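Local coordinates for Alr4995 protein (Nostoc sp., PDB 6LRG) that probably converts arginine to ornithine with release of ammonia and carbon dioxide, then cyclises the ornithine to proline in an NAD-dependent C-terminal half, at residues 19-24 / 87-92. Numbering follows the deposited sequence.
Sequences YVINPW and HKERQG. With ORN (L-ornithine), chain E.
Tyr19 lays one face of its ring against the aliphatic part of Glu89, whose CB stands 3.6 Å from the ring centroid and 13° off the normal, a CH-pi contact. Chi1 of Glu89 sets CG beside its backbone N and brings it over the ring as well, near Tyr19 CG, while the bend at chi2 (75°) turns the carboxylate toward Ile21, where OE1 lies 3.6 Å from Ile21 CG2. The tyrosine hydroxyl is hydrogen-bonded to Asp65. A second CH-pi contact follows along the loop: Ile21 sits on one face of the His87 imidazole, CB over the middle of the ring at 3.9 Å from its centroid and CG2 beside it. No hydrogen bond joins segments 19-24 and 87-92 directly; they meet mainly through these two ring faces and share the bound L-ornithine. The site belongs to the N-terminal domain, related to dimethylarginine dimethylhydrolase and consistent with the beta/alpha propeller fold of the guanidino-group-modifying enzymes, in which ornithine would be the product of arginine hydrolysis. The two segments divide the ligand carboxylate between them. Arg90, bent at chi3 (69°), donates from NH1 to ornithine O at 2.7 Å, with that oxygen at the edge of the guanidinium and in its plane. Its NE forms a salt bridge with Glu93 and NH1 also reaches Asn71, which helps to fix the group's rotation. Asn22 ND2 donates to the other oxygen, OXT, at 3.1 Å and also to Ala258 O; with a weak bond from Trp24 N to OD1 (3.0 Å), these probably hold the amide's orientation. Ile21 CG1 lies 3.2 Å from ornithine OXT and CD1 follows it along the carboxylate; Arg139, His168 and Asp65 also bind the ligand.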
loop_
_atom_site.group_PDB
_atom_site.type_symbol
_atom_site.label_atom_id
_atom_site.label_comp_id
_atom_site.label_asym_id
_atom_site.label_seq_id
_atom_site.Cartn_x
_atom_site.Cartn_y
_atom_site.Cartn_z
ATOM N N TYR B 19 21.978 -40.034 -8.546
ATOM C CA TYR B 19 21.739 -39.181 -7.389
ATOM C C TYR B 19 21.642 -37.729 -7.849
ATOM O O TYR B 19 21.691 -37.462 -9.052
ATOM C CB TYR B 19 22.858 -39.354 -6.352
ATOM C CG TYR B 19 24.240 -39.374 -6.972
ATOM C CD1 TYR B 19 24.884 -38.197 -7.323
ATOM C CD2 TYR B 19 24.889 -40.573 -7.228
ATOM C CE1 TYR B 19 26.133 -38.216 -7.906
ATOM C CE2 TYR B 19 26.136 -40.603 -7.808
ATOM C CZ TYR B 19 26.755 -39.422 -8.142
ATOM O OH TYR B 19 27.998 -39.440 -8.724
ATOM N N VAL B 20 21.496 -36.803 -6.895
ATOM C CA VAL B 20 21.373 -35.365 -7.184
ATOM C C VAL B 20 22.313 -34.543 -6.282
ATOM O O VAL B 20 22.192 -34.563 -5.047
ATOM C CB VAL B 20 19.911 -34.862 -7.000
ATOM C CG1 VAL B 20 19.762 -33.438 -7.525
ATOM C CG2 VAL B 20 18.920 -35.794 -7.702
ATOM N N ILE B 21 23.269 -33.843 -6.894
ATOM C CA ILE B 21 24.224 -33.055 -6.118
ATOM C C ILE B 21 24.448 -31.692 -6.757
ATOM O O ILE B 21 25.184 -30.866 -6.225
ATOM C CB ILE B 21 25.585 -33.779 -5.945
ATOM C CG1 ILE B 21 26.187 -34.161 -7.287
ATOM C CG2 ILE B 21 25.452 -35.017 -5.060
ATOM C CD1 ILE B 21 27.539 -34.827 -7.141
ATOM N N ASN B 22 23.810 -31.462 -7.900
ATOM C CA ASN B 22 23.716 -30.116 -8.447
ATOM C C ASN B 22 22.338 -29.947 -9.096
ATOM O O ASN B 22 21.696 -30.943 -9.432
ATOM C CB ASN B 22 24.851 -29.848 -9.434
ATOM C CG ASN B 22 24.630 -30.511 -10.760
ATOM O OD1 ASN B 22 23.911 -29.992 -11.609
ATOM N ND2 ASN B 22 25.254 -31.671 -10.956
ATOM N N PRO B 23 21.871 -28.696 -9.260
ATOM C CA PRO B 23 20.465 -28.498 -9.657
ATOM C C PRO B 23 20.069 -29.136 -10.997
ATOM O O PRO B 23 18.907 -29.516 -11.163
ATOM C CB PRO B 23 20.331 -26.965 -9.730
ATOM C CG PRO B 23 21.738 -26.447 -9.843
ATOM C CD PRO B 23 22.565 -27.413 -9.049
ATOM N N TRP B 24 21.004 -29.268 -11.931
ATOM C CA TRP B 24 20.674 -29.843 -13.232
ATOM C C TRP B 24 20.262 -31.304 -13.118
ATOM O O TRP B 24 19.489 -31.801 -13.931
ATOM C CB TRP B 24 21.849 -29.712 -14.185
ATOM C CG TRP B 24 22.303 -28.318 -14.363
ATOM C CD1 TRP B 24 23.146 -27.622 -13.549
ATOM C CD2 TRP B 24 21.947 -27.431 -15.427
ATOM N NE1 TRP B 24 23.344 -26.356 -14.045
ATOM C CE2 TRP B 24 22.616 -26.214 -15.198
ATOM C CE3 TRP B 24 21.128 -27.547 -16.553
ATOM C CZ2 TRP B 24 22.492 -25.120 -16.055
ATOM C CZ3 TRP B 24 21.002 -26.462 -17.401
ATOM C CH2 TRP B 24 21.681 -25.264 -17.147
ATOM N N HIS B 87 30.832 -33.673 -1.944
ATOM C CA HIS B 87 29.850 -34.747 -1.782
ATOM C C HIS B 87 30.482 -36.117 -1.822
ATOM O O HIS B 87 31.263 -36.408 -2.722
ATOM C CB HIS B 87 28.790 -34.668 -2.877
ATOM C CG HIS B 87 28.099 -33.347 -2.946
ATOM N ND1 HIS B 87 27.044 -33.017 -2.122
ATOM C CD2 HIS B 87 28.318 -32.267 -3.732
ATOM C CE1 HIS B 87 26.634 -31.794 -2.405
ATOM N NE2 HIS B 87 27.393 -31.314 -3.376
ATOM N N LYS B 88 30.108 -36.971 -0.878
ATOM C CA LYS B 88 30.612 -38.341 -0.840
ATOM C C LYS B 88 30.224 -39.204 -2.041
ATOM O O LYS B 88 30.821 -40.262 -2.249
ATOM C CB LYS B 88 30.166 -39.029 0.451
ATOM C CG LYS B 88 31.196 -38.831 1.551
ATOM C CD LYS B 88 30.645 -38.540 2.947
ATOM C CE LYS B 88 31.821 -38.178 3.881
ATOM N NZ LYS B 88 31.794 -38.904 5.191
ATOM N N GLU B 89 29.260 -38.760 -2.841
ATOM C CA GLU B 89 28.874 -39.514 -4.036
ATOM C C GLU B 89 30.013 -39.584 -5.055
ATOM O O GLU B 89 29.988 -40.394 -5.986
ATOM C CB GLU B 89 27.651 -38.891 -4.716
ATOM C CG GLU B 89 26.325 -39.125 -4.023
ATOM C CD GLU B 89 26.160 -38.286 -2.779
ATOM O OE1 GLU B 89 26.912 -37.294 -2.636
ATOM O OE2 GLU B 89 25.286 -38.625 -1.947
ATOM N N ARG B 90 30.990 -38.700 -4.899
ATOM C CA ARG B 90 32.057 -38.603 -5.865
ATOM C C ARG B 90 33.413 -38.889 -5.248
ATOM O O ARG B 90 34.384 -39.098 -5.969
ATOM C CB ARG B 90 32.055 -37.223 -6.521
ATOM C CG ARG B 90 30.929 -37.044 -7.522
ATOM C CD ARG B 90 31.220 -35.916 -8.504
ATOM N NE ARG B 90 32.311 -36.243 -9.416
ATOM C CZ ARG B 90 32.679 -35.477 -10.439
ATOM N NH1 ARG B 90 32.029 -34.343 -10.675
ATOM N NH2 ARG B 90 33.685 -35.841 -11.227
ATOM N N GLN B 91 33.474 -38.935 -3.924
ATOM C CA GLN B 91 34.740 -39.135 -3.235
ATOM C C GLN B 91 35.413 -40.448 -3.614
ATOM O O GLN B 91 36.636 -40.541 -3.596
ATOM C CB GLN B 91 34.541 -39.054 -1.724
ATOM C CG GLN B 91 34.325 -37.615 -1.235
ATOM C CD GLN B 91 34.018 -37.513 0.246
ATOM O OE1 GLN B 91 34.218 -38.460 1.002
ATOM N NE2 GLN B 91 33.539 -36.348 0.671
ATOM N N GLY B 92 34.627 -41.447 -4.001
ATOM C CA GLY B 92 35.188 -42.723 -4.399
ATOM C C GLY B 92 35.928 -42.658 -5.724
ATOM O O GLY B 92 36.684 -43.574 -6.075
HETATM N N ORN E . 27.608 -34.649 -11.478
HETATM C CA ORN E . 28.839 -33.920 -11.470
HETATM C CB ORN E . 28.918 -32.979 -12.654
HETATM C CG ORN E . 30.251 -32.263 -12.654
HETATM C CD ORN E . 30.436 -31.508 -13.952
HETATM N NE ORN E . 31.403 -30.468 -13.785
HETATM C C ORN E . 28.925 -33.157 -10.169
HETATM O O ORN E . 30.031 -32.964 -9.599
HETATM O OXT ORN E . 27.866 -32.738 -9.643
#